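Local coordinates for peptidase S9 prolyl oligopeptidase catalytic domain-containing protein (Pyrococcus horikoshii, PDB 4HXF) that probably hydrolyses peptides as a self-compartmentalizing hexameric serine protease of the prolyl oligopeptidase family, with a beta-propeller beside its catalytic domain, at residues A[103-108]-A[121-126]; A[130-135]-A[146-151]; A[139-144]-A[546-551]. All blocks are in the same frame, centred on the assembly; numbering follows the deposited sequence. Where two conformers were deposited one is given.

Interaction 1: residues A[103-108]-A[121-126]; sequences AKNIRS and VGFKRR
The Phe123 ring is sandwiched: the amide of Asn105 lies over one face and the guanidinium of Arg107 over the other. On the first side Asn105 CB stands nearly above the middle of the ring, 3.6 Å from the Phe123 centroid, a CH-pi contact, and its amide continues over CZ and CE2 with the two planes 25° apart. On the second side the Arg107 group lies almost flat, 21° from the ring plane, with NH2 displaced toward the rim; its exact spacing is doubtful, since the modelled carbons come too close. At the guanidinium edge Arg107 NH2 is 3.7 Å from Arg125 NH2, an approach of like charges probably eased by Glu150, which forms salt bridges with both arginines. A water joins Arg107 NH1 to Gly122 O. Phe123 holds its CG between the backbone N and the carbonyl carbon (chi1 62°), which brings the ring between Asn105 and Arg107.

Backbone pairing brings these residues together. Asn105 occupies the third position of a type II turn from Ala103 to Ile106, where its positive phi is accommodated, and Asn105 O accepts from Phe123 N at 3.0 Å. Gly122, opposite Ile106, is pressed so close that a CB there would collide with Asn105 O. Further along, Val121 O accepts from two successive donors, Arg107 N at 2.8 Å and Ser108 N at 3.2 Å, while Val121 N returns a bond to Ser108 O. Two residues facing one, with the register shifted by one, define a classic beta bulge, here at the start of the antiparallel hairpin of strands 106-111 and 117-124, the first two strands of a four-stranded beta-propeller blade.

Interaction 2: residues A[130-135]-A[146-151]; sequences DFIFED and FFDGEK
Ile132 meets Phe146 and Asp148 with successive parts of its side chain. Its CB passes Asp148 OD1; the CG2 branch lies 3.9 Å from Phe146 CB; CG1 runs past that same Phe146 CB; and the terminal CD1 ends over one face of the phenyl ring, 3.5 Å from Phe146 CG and displaced toward the rim, a CH-pi contact. Polar links follow on the strand beyond. Phe133 N donates to Asp148 OD1 at 3.1 Å, a fairly straight bond (162°) that arrives on the anti side of the carboxylate, somewhat out of its plane. The other oxygen, Asp148 OD2, takes the N-H of Glu127, so each oxygen accepts a backbone N-H. With an alanine in place of Asp148, the Phe133 and Glu127 amides would probably be left without this acceptor, and one link between strand 131-134 and the turn would be lost. Glu134, its chain bent at chi2 (63°), brings OE2 to the turn backbone: a weak bond from Gly149 N at 3.4 Å, and a water 2.6 Å from Glu134 OE2 that also accepts from Asp148 N. Glu134 OE1 forms a salt bridge with Arg172 and a hydrogen bond with Asp136 N. Asp148 and Gly149, both with positive phi, form the centre of a type I' beta turn, packed against a strand that pairs antiparallel with a strand of the second subunit: an intersubunit beta-sheet extension.

Interaction 3: residues A[139-144]-A[546-551]; sequences AWFDNM and DYRCPL. With Y3A (N-[(benzyloxy)carbonyl]glycyl-N-[(2S,3R)-4-chloro-3-hydroxy-1-phenylbutan-2-yl]glycinamide), chain B.
Two carboxylate oxygens, Asp142 OD1 and Asp546 OD1, approach to 3.5 Å, two acceptors with no bond between them; each instead receives backbone N-H groups. Asp142 OD1 receives Tyr547 N at 3.2 Å on its anti lone pair and is also the acceptor for His578 N. Asp546 OD1 takes Cys549 N at 2.8 Å, a nearly straight bond that comes from above the carboxylate plane, with a weaker one from Arg548 N. This is an Asx motif, and it leaves Asp546 OD2 to bind His578 ND1 and Asn489 ND2. Such geometry is consistent with a Ser466-His578-Asp546 charge relay of the alpha/beta hydrolase fold. Segment 139-144, inserted between strands of a propeller blade, thus packs on the loop that carries the probable triad acid.

Beside this pair, Trp140 and Tyr547 form an offset stack: the indole six-membered ring and the phenol have centroids 4.3 Å apart and planes 14° from parallel. Tyr547 CB sits over the indole five-membered ring, 3.8 Å from that Trp140 centroid, while Trp140 NE1 donates to Phe500 O. Pro550 CG approaches the indole obliquely at CZ2.

The Arg548 chain, bent at chi2 (55°) and again at chi3, brings NH2 to the inhibitor Y3A, where Arg548 NH2 donates to Y3A O3 at 2.8 Å (164°) in the guanidinium plane. Arg548 NE is held in a salt bridge with Asp502, and Arg548 NH1 comes 3.4 Å from Phe141 CE2. Cys549 SG lies 3.8 Å from CD1 of the inhibitor's phenyl ring.

The three contacts grade from sheet to active site. Interaction 1 is partly buried, within a propeller blade, and relies on backbone pairing plus a ring flanked by polar groups. Interactions 2 and 3 are buried and draw on one excursion between strands 117-124 and 151-158, their segments alternating along the chain; both touch the second subunit, which interaction 1 meets at most through Arg126. Interaction 2 mixes an apolar contact with carboxylate-to-backbone bonds, whereas interaction 3 alone joins propeller to hydrolase domain and meets the inhibitor. They also interlock: Arg125 of interaction 1 pairs with Glu150 of interaction 2 and bonds to Met144 O of interaction 3, while Phe146 packs on Trp140.

Interaction 1: residues A[103-108]-A[121-126]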
# COMPACT_ATOMS: atom_id res chain seq x y z
N ALA A 103 -11.00 -23.06 2.18
CA ALA A 103 -12.37 -23.60 1.79
C ALA A 103 -13.37 -22.52 1.30
O ALA A 103 -14.51 -22.37 1.85
CB ALA A 103 -13.10 -24.29 2.96
N LYS A 104 -12.99 -21.76 0.31
CA LYS A 104 -14.07 -21.05 -0.49
C LYS A 104 -15.28 -21.90 -1.08
O LYS A 104 -15.16 -23.05 -1.56
CB LYS A 104 -13.49 -19.97 -1.40
CG LYS A 104 -13.64 -19.96 -2.91
CD LYS A 104 -12.97 -18.63 -3.27
N ASN A 105 -16.43 -21.31 -0.84
CA ASN A 105 -17.73 -21.80 -1.24
C ASN A 105 -18.14 -23.08 -0.56
O ASN A 105 -18.83 -23.91 -1.19
CB ASN A 105 -17.76 -21.97 -2.74
CG ASN A 105 -17.51 -20.64 -3.47
OD1 ASN A 105 -17.85 -19.56 -2.97
ND2 ASN A 105 -16.93 -20.74 -4.62
N ILE A 106 -17.74 -23.24 0.70
CA ILE A 106 -18.21 -24.33 1.53
C ILE A 106 -19.38 -23.86 2.27
O ILE A 106 -19.31 -22.75 2.80
CB ILE A 106 -17.09 -24.76 2.54
CG1 ILE A 106 -15.96 -25.40 1.74
CG2 ILE A 106 -17.67 -25.71 3.60
CD1 ILE A 106 -16.40 -26.54 0.80
N ARG A 107 -20.46 -24.61 2.26
CA ARG A 107 -21.72 -24.29 2.90
C ARG A 107 -21.96 -25.07 4.20
O ARG A 107 -22.79 -24.70 5.04
CB ARG A 107 -22.91 -24.47 1.97
CG ARG A 107 -22.93 -23.52 0.76
CD ARG A 107 -24.24 -23.53 -0.03
NE ARG A 107 -24.19 -22.50 -1.11
CZ ARG A 107 -24.53 -22.69 -2.41
NH1 ARG A 107 -24.89 -23.88 -2.83
NH2 ARG A 107 -24.50 -21.66 -3.30
N SER A 108 -21.37 -26.27 4.32
CA SER A 108 -21.67 -27.14 5.49
C SER A 108 -20.44 -27.96 5.82
O SER A 108 -19.75 -28.37 4.91
CB SER A 108 -22.85 -28.11 5.37
OG SER A 108 -22.79 -29.10 4.30
N VAL A 121 -19.76 -29.76 2.15
CA VAL A 121 -20.59 -29.59 0.98
C VAL A 121 -20.51 -28.15 0.59
O VAL A 121 -20.59 -27.26 1.43
CB VAL A 121 -22.01 -30.04 1.26
CG1 VAL A 121 -22.90 -29.86 -0.05
CG2 VAL A 121 -22.08 -31.45 1.85
N GLY A 122 -20.23 -27.93 -0.68
CA GLY A 122 -20.06 -26.60 -1.22
C GLY A 122 -20.54 -26.52 -2.63
O GLY A 122 -21.43 -27.23 -3.06
N PHE A 123 -19.99 -25.57 -3.40
CA PHE A 123 -20.45 -25.39 -4.77
C PHE A 123 -19.32 -24.84 -5.65
O PHE A 123 -18.29 -24.32 -5.09
CB PHE A 123 -21.65 -24.47 -4.83
CG PHE A 123 -21.39 -23.07 -4.35
CD1 PHE A 123 -21.49 -22.73 -2.99
CD2 PHE A 123 -20.99 -22.09 -5.24
CE1 PHE A 123 -21.24 -21.38 -2.57
CE2 PHE A 123 -20.75 -20.78 -4.83
CZ PHE A 123 -20.89 -20.43 -3.51
N LYS A 124 -19.50 -24.93 -6.98
CA LYS A 124 -18.57 -24.40 -7.91
C LYS A 124 -19.35 -23.86 -9.08
O LYS A 124 -20.38 -24.44 -9.43
CB LYS A 124 -17.53 -25.43 -8.38
CG LYS A 124 -17.99 -26.71 -9.04
CD LYS A 124 -16.75 -27.42 -9.67
CE LYS A 124 -16.83 -28.94 -9.88
NZ LYS A 124 -18.18 -29.55 -9.88
N ARG A 125 -18.86 -22.77 -9.67
CA ARG A 125 -19.55 -22.04 -10.74
C ARG A 125 -18.56 -21.75 -11.85
O ARG A 125 -17.36 -21.99 -11.66
CB ARG A 125 -20.07 -20.73 -10.16
CG ARG A 125 -21.08 -20.88 -9.09
CD ARG A 125 -21.63 -19.55 -8.61
NE ARG A 125 -22.68 -19.77 -7.62
CZ ARG A 125 -23.20 -18.82 -6.82
NH1 ARG A 125 -22.72 -17.53 -6.93
NH2 ARG A 125 -24.13 -19.12 -5.94
N ARG A 126 -19.04 -21.23 -12.98
CA ARG A 126 -18.21 -20.96 -14.18
C ARG A 126 -17.23 -19.84 -13.89
O ARG A 126 -16.06 -19.92 -14.27
CB ARG A 126 -19.12 -20.68 -15.39
CG ARG A 126 -19.76 -21.87 -16.07
CD ARG A 126 -20.94 -21.55 -17.02
NE ARG A 126 -21.31 -22.82 -17.66
CZ ARG A 126 -22.56 -23.30 -17.77
NH1 ARG A 126 -22.77 -24.49 -18.39
NH2 ARG A 126 -23.59 -22.60 -17.28
O HOH W 1 -23.61 -26.48 -1.37

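Interaction 2: residues A[130-135]-A[146-151]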
# COMPACT_ATOMS: atom_id res chain seq x y z
N ASP A 130 -16.49 -11.38 -16.70
CA ASP A 130 -17.32 -10.41 -17.48
C ASP A 130 -18.77 -10.82 -17.68
O ASP A 130 -19.66 -9.95 -17.82
CB ASP A 130 -16.73 -10.17 -18.85
CG ASP A 130 -15.34 -9.52 -18.72
OD1 ASP A 130 -15.24 -8.49 -18.03
OD2 ASP A 130 -14.37 -10.17 -19.16
N PHE A 131 -19.06 -12.13 -17.67
CA PHE A 131 -20.45 -12.60 -17.91
C PHE A 131 -20.76 -13.93 -17.19
O PHE A 131 -19.87 -14.76 -16.94
CB PHE A 131 -20.84 -12.70 -19.38
CG PHE A 131 -20.20 -13.85 -20.16
CD1 PHE A 131 -18.90 -13.76 -20.60
CD2 PHE A 131 -20.91 -15.03 -20.40
CE1 PHE A 131 -18.30 -14.79 -21.28
CE2 PHE A 131 -20.33 -16.09 -21.12
CZ PHE A 131 -19.01 -15.95 -21.58
N ILE A 132 -21.99 -14.02 -16.76
CA ILE A 132 -22.67 -15.20 -16.24
C ILE A 132 -23.24 -15.94 -17.41
O ILE A 132 -23.76 -15.32 -18.37
CB ILE A 132 -23.81 -14.70 -15.33
CG1 ILE A 132 -23.19 -13.98 -14.10
CG2 ILE A 132 -24.75 -15.81 -14.93
CD1 ILE A 132 -23.99 -12.78 -13.70
N PHE A 133 -23.15 -17.27 -17.48
CA PHE A 133 -23.74 -18.02 -18.53
C PHE A 133 -24.61 -19.11 -17.98
O PHE A 133 -24.14 -19.82 -17.04
CB PHE A 133 -22.69 -18.67 -19.38
CG PHE A 133 -23.21 -19.26 -20.62
CD1 PHE A 133 -23.59 -18.45 -21.69
CD2 PHE A 133 -23.42 -20.62 -20.74
CE1 PHE A 133 -24.13 -19.04 -22.80
CE2 PHE A 133 -24.04 -21.19 -21.84
CZ PHE A 133 -24.35 -20.40 -22.89
N GLU A 134 -25.83 -19.22 -18.43
CA GLU A 134 -26.79 -20.17 -17.82
C GLU A 134 -27.42 -21.00 -18.95
O GLU A 134 -27.98 -20.50 -19.96
CB GLU A 134 -27.80 -19.48 -16.95
CG GLU A 134 -28.77 -20.37 -16.18
CD GLU A 134 -27.98 -21.23 -15.20
OE1 GLU A 134 -28.00 -22.48 -15.47
OE2 GLU A 134 -27.28 -20.73 -14.26
N ASP A 135 -27.56 -22.31 -18.66
CA ASP A 135 -28.28 -23.22 -19.54
C ASP A 135 -29.20 -24.18 -18.74
O ASP A 135 -29.82 -25.07 -19.35
CB ASP A 135 -27.31 -24.08 -20.38
CG ASP A 135 -26.52 -25.09 -19.53
OD1 ASP A 135 -26.69 -25.16 -18.32
OD2 ASP A 135 -25.71 -25.84 -20.11
N PHE A 146 -26.28 -15.18 -8.76
CA PHE A 146 -26.45 -15.86 -10.07
C PHE A 146 -25.80 -17.23 -9.97
O PHE A 146 -24.65 -17.37 -9.51
CB PHE A 146 -25.87 -15.10 -11.25
CG PHE A 146 -26.63 -13.88 -11.60
CD1 PHE A 146 -26.35 -12.65 -10.98
CD2 PHE A 146 -27.70 -13.95 -12.48
CE1 PHE A 146 -27.04 -11.49 -11.32
CE2 PHE A 146 -28.42 -12.80 -12.79
CZ PHE A 146 -28.06 -11.54 -12.26
N PHE A 147 -26.51 -18.28 -10.43
CA PHE A 147 -25.90 -19.58 -10.36
C PHE A 147 -24.70 -19.79 -11.24
O PHE A 147 -23.80 -20.55 -10.87
CB PHE A 147 -26.97 -20.67 -10.64
CG PHE A 147 -27.83 -21.03 -9.43
CD1 PHE A 147 -29.23 -21.08 -9.50
CD2 PHE A 147 -27.23 -21.45 -8.28
CE1 PHE A 147 -29.96 -21.49 -8.43
CE2 PHE A 147 -27.96 -21.91 -7.18
CZ PHE A 147 -29.34 -21.96 -7.27
N ASP A 148 -24.69 -19.22 -12.43
CA ASP A 148 -23.53 -19.35 -13.27
C ASP A 148 -23.07 -20.81 -13.49
O ASP A 148 -21.90 -21.09 -13.34
CB ASP A 148 -22.45 -18.45 -12.69
CG ASP A 148 -21.35 -18.09 -13.71
OD1 ASP A 148 -21.54 -18.18 -14.95
OD2 ASP A 148 -20.29 -17.86 -13.12
N GLY A 149 -24.07 -21.65 -13.73
CA GLY A 149 -23.80 -23.06 -14.01
C GLY A 149 -23.46 -23.87 -12.74
O GLY A 149 -22.91 -24.93 -12.91
N GLU A 150 -23.79 -23.39 -11.53
CA GLU A 150 -23.40 -24.02 -10.28
C GLU A 150 -23.64 -25.55 -10.28
O GLU A 150 -24.76 -25.93 -10.61
CB GLU A 150 -24.22 -23.41 -9.15
CG GLU A 150 -23.93 -23.98 -7.75
CD GLU A 150 -24.47 -23.08 -6.64
OE1 GLU A 150 -24.30 -21.80 -6.72
OE2 GLU A 150 -25.04 -23.70 -5.70
N LYS A 151 -22.65 -26.24 -9.73
CA LYS A 151 -22.81 -27.63 -9.32
C LYS A 151 -22.53 -27.70 -7.80
O LYS A 151 -21.79 -26.87 -7.33
CB LYS A 151 -21.82 -28.53 -10.04
CG LYS A 151 -22.02 -28.47 -11.55
CD LYS A 151 -23.28 -29.12 -11.98
O HOH W 2 -19.34 -17.34 -16.29
O HOH W 3 -26.87 -18.16 -13.79

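Interaction 3: residues A[139-144]-A[546-551]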
# COMPACT_ATOMS: atom_id res chain seq x y z
N ALA A 139 -31.85 -19.00 -13.09
CA ALA A 139 -30.55 -18.36 -13.28
C ALA A 139 -29.94 -17.75 -12.05
O ALA A 139 -28.77 -17.38 -12.00
CB ALA A 139 -30.71 -17.27 -14.35
N TRP A 140 -30.75 -17.63 -11.01
CA TRP A 140 -30.34 -17.02 -9.73
C TRP A 140 -31.13 -17.52 -8.57
O TRP A 140 -32.17 -18.20 -8.74
CB TRP A 140 -30.40 -15.48 -9.90
CG TRP A 140 -31.79 -14.87 -10.18
CD1 TRP A 140 -33.00 -15.47 -10.17
CD2 TRP A 140 -31.98 -13.49 -10.55
NE1 TRP A 140 -34.01 -14.54 -10.55
CE2 TRP A 140 -33.41 -13.28 -10.76
CE3 TRP A 140 -31.10 -12.40 -10.71
CZ2 TRP A 140 -33.92 -12.02 -11.11
CZ3 TRP A 140 -31.61 -11.18 -11.09
CH2 TRP A 140 -32.99 -11.00 -11.25
N PHE A 141 -30.63 -17.32 -7.37
CA PHE A 141 -31.33 -17.72 -6.18
C PHE A 141 -31.07 -16.73 -5.08
O PHE A 141 -29.96 -16.33 -4.85
CB PHE A 141 -31.02 -19.15 -5.75
CG PHE A 141 -32.13 -19.82 -4.96
CD1 PHE A 141 -33.07 -20.53 -5.60
CD2 PHE A 141 -32.23 -19.73 -3.56
CE1 PHE A 141 -34.16 -21.07 -4.98
CE2 PHE A 141 -33.28 -20.31 -2.89
CZ PHE A 141 -34.21 -21.02 -3.57
N ASP A 142 -32.12 -16.39 -4.36
CA ASP A 142 -31.98 -15.44 -3.25
C ASP A 142 -30.93 -15.87 -2.26
O ASP A 142 -30.93 -17.01 -1.82
CB ASP A 142 -33.36 -15.28 -2.53
CG ASP A 142 -33.34 -14.13 -1.53
OD1 ASP A 142 -33.22 -13.01 -2.03
OD2 ASP A 142 -33.22 -14.45 -0.32
N ASN A 143 -30.08 -14.92 -1.88
CA ASN A 143 -29.04 -15.15 -0.87
C ASN A 143 -27.93 -16.09 -1.35
O ASN A 143 -27.05 -16.48 -0.57
CB ASN A 143 -29.56 -15.69 0.44
CG ASN A 143 -28.68 -15.22 1.65
OD1 ASN A 143 -28.07 -14.15 1.62
ND2 ASN A 143 -28.60 -16.05 2.64
N MET A 144 -27.90 -16.36 -2.65
CA MET A 144 -26.88 -17.19 -3.29
C MET A 144 -26.27 -16.49 -4.47
O MET A 144 -25.12 -16.79 -4.75
CB MET A 144 -27.46 -18.51 -3.76
CG MET A 144 -27.93 -19.35 -2.66
SD MET A 144 -28.62 -20.89 -3.09
CE MET A 144 -28.90 -21.45 -1.38
N ASP A 546 -32.39 -9.03 -3.88
CA ASP A 546 -33.57 -9.85 -3.61
C ASP A 546 -34.02 -10.56 -4.91
O ASP A 546 -34.50 -9.91 -5.87
CB ASP A 546 -34.75 -9.05 -3.08
CG ASP A 546 -35.93 -9.95 -2.71
OD1 ASP A 546 -35.97 -11.14 -3.09
OD2 ASP A 546 -36.78 -9.51 -1.89
N TYR A 547 -33.70 -11.85 -5.02
CA TYR A 547 -34.13 -12.63 -6.20
C TYR A 547 -35.41 -13.42 -5.97
O TYR A 547 -35.94 -14.06 -6.91
CB TYR A 547 -33.01 -13.51 -6.70
CG TYR A 547 -31.71 -12.69 -6.92
CD1 TYR A 547 -30.50 -13.15 -6.42
CD2 TYR A 547 -31.75 -11.47 -7.53
CE1 TYR A 547 -29.37 -12.39 -6.57
CE2 TYR A 547 -30.57 -10.69 -7.67
CZ TYR A 547 -29.39 -11.19 -7.18
OH TYR A 547 -28.20 -10.44 -7.26
N ARG A 548 -35.89 -13.43 -4.74
CA ARG A 548 -37.16 -14.02 -4.39
C ARG A 548 -38.35 -13.21 -4.85
O ARG A 548 -39.27 -13.74 -5.41
CB ARG A 548 -37.23 -14.21 -2.87
CG ARG A 548 -38.50 -14.87 -2.31
CD ARG A 548 -38.86 -16.27 -2.91
NE ARG A 548 -37.67 -17.06 -3.06
CZ ARG A 548 -37.04 -17.67 -2.06
NH1 ARG A 548 -35.83 -18.22 -2.26
NH2 ARG A 548 -37.66 -17.76 -0.87
N CYS A 549 -38.22 -11.88 -4.65
CA CYS A 549 -39.12 -10.88 -5.17
C CYS A 549 -38.21 -9.84 -5.83
O CYS A 549 -37.74 -8.88 -5.17
CB CYS A 549 -39.99 -10.23 -4.12
SG CYS A 549 -41.10 -11.42 -3.28
N PRO A 550 -38.01 -10.01 -7.12
CA PRO A 550 -37.10 -9.07 -7.77
C PRO A 550 -37.63 -7.65 -7.82
O PRO A 550 -38.76 -7.35 -7.53
CB PRO A 550 -36.91 -9.66 -9.18
CG PRO A 550 -37.24 -11.13 -9.05
CD PRO A 550 -38.32 -11.17 -8.02
N LEU A 551 -36.66 -6.77 -8.14
CA LEU A 551 -36.88 -5.28 -8.13
C LEU A 551 -38.12 -4.80 -8.83
O LEU A 551 -38.74 -3.84 -8.38
CB LEU A 551 -35.63 -4.62 -8.65
CG LEU A 551 -35.72 -3.04 -8.60
CD1 LEU A 551 -35.86 -2.45 -7.17
CD2 LEU A 551 -34.45 -2.47 -9.36
N3 Y3A B . -40.78 -19.15 1.15
CA3 Y3A B . -41.86 -18.48 0.39
C3 Y3A B . -41.29 -17.11 0.01
O3 Y3A B . -40.13 -16.79 -0.05
C4 Y3A B . -41.74 -13.89 0.98
O4 Y3A B . -42.91 -14.02 1.70
CA4 Y3A B . -41.92 -14.63 -0.33
N4 Y3A B . -42.37 -16.00 0.03
CB4 Y3A B . -43.12 -14.17 -1.22
CG4 Y3A B . -43.26 -14.94 -2.49
CD1 Y3A B . -42.31 -14.97 -3.53
CD2 Y3A B . -44.43 -15.65 -2.72
CE1 Y3A B . -42.49 -15.67 -4.70
CE2 Y3A B . -44.63 -16.37 -3.88
CZ4 Y3A B . -43.66 -16.40 -4.84
C15 Y3A B . -40.33 -14.01 1.65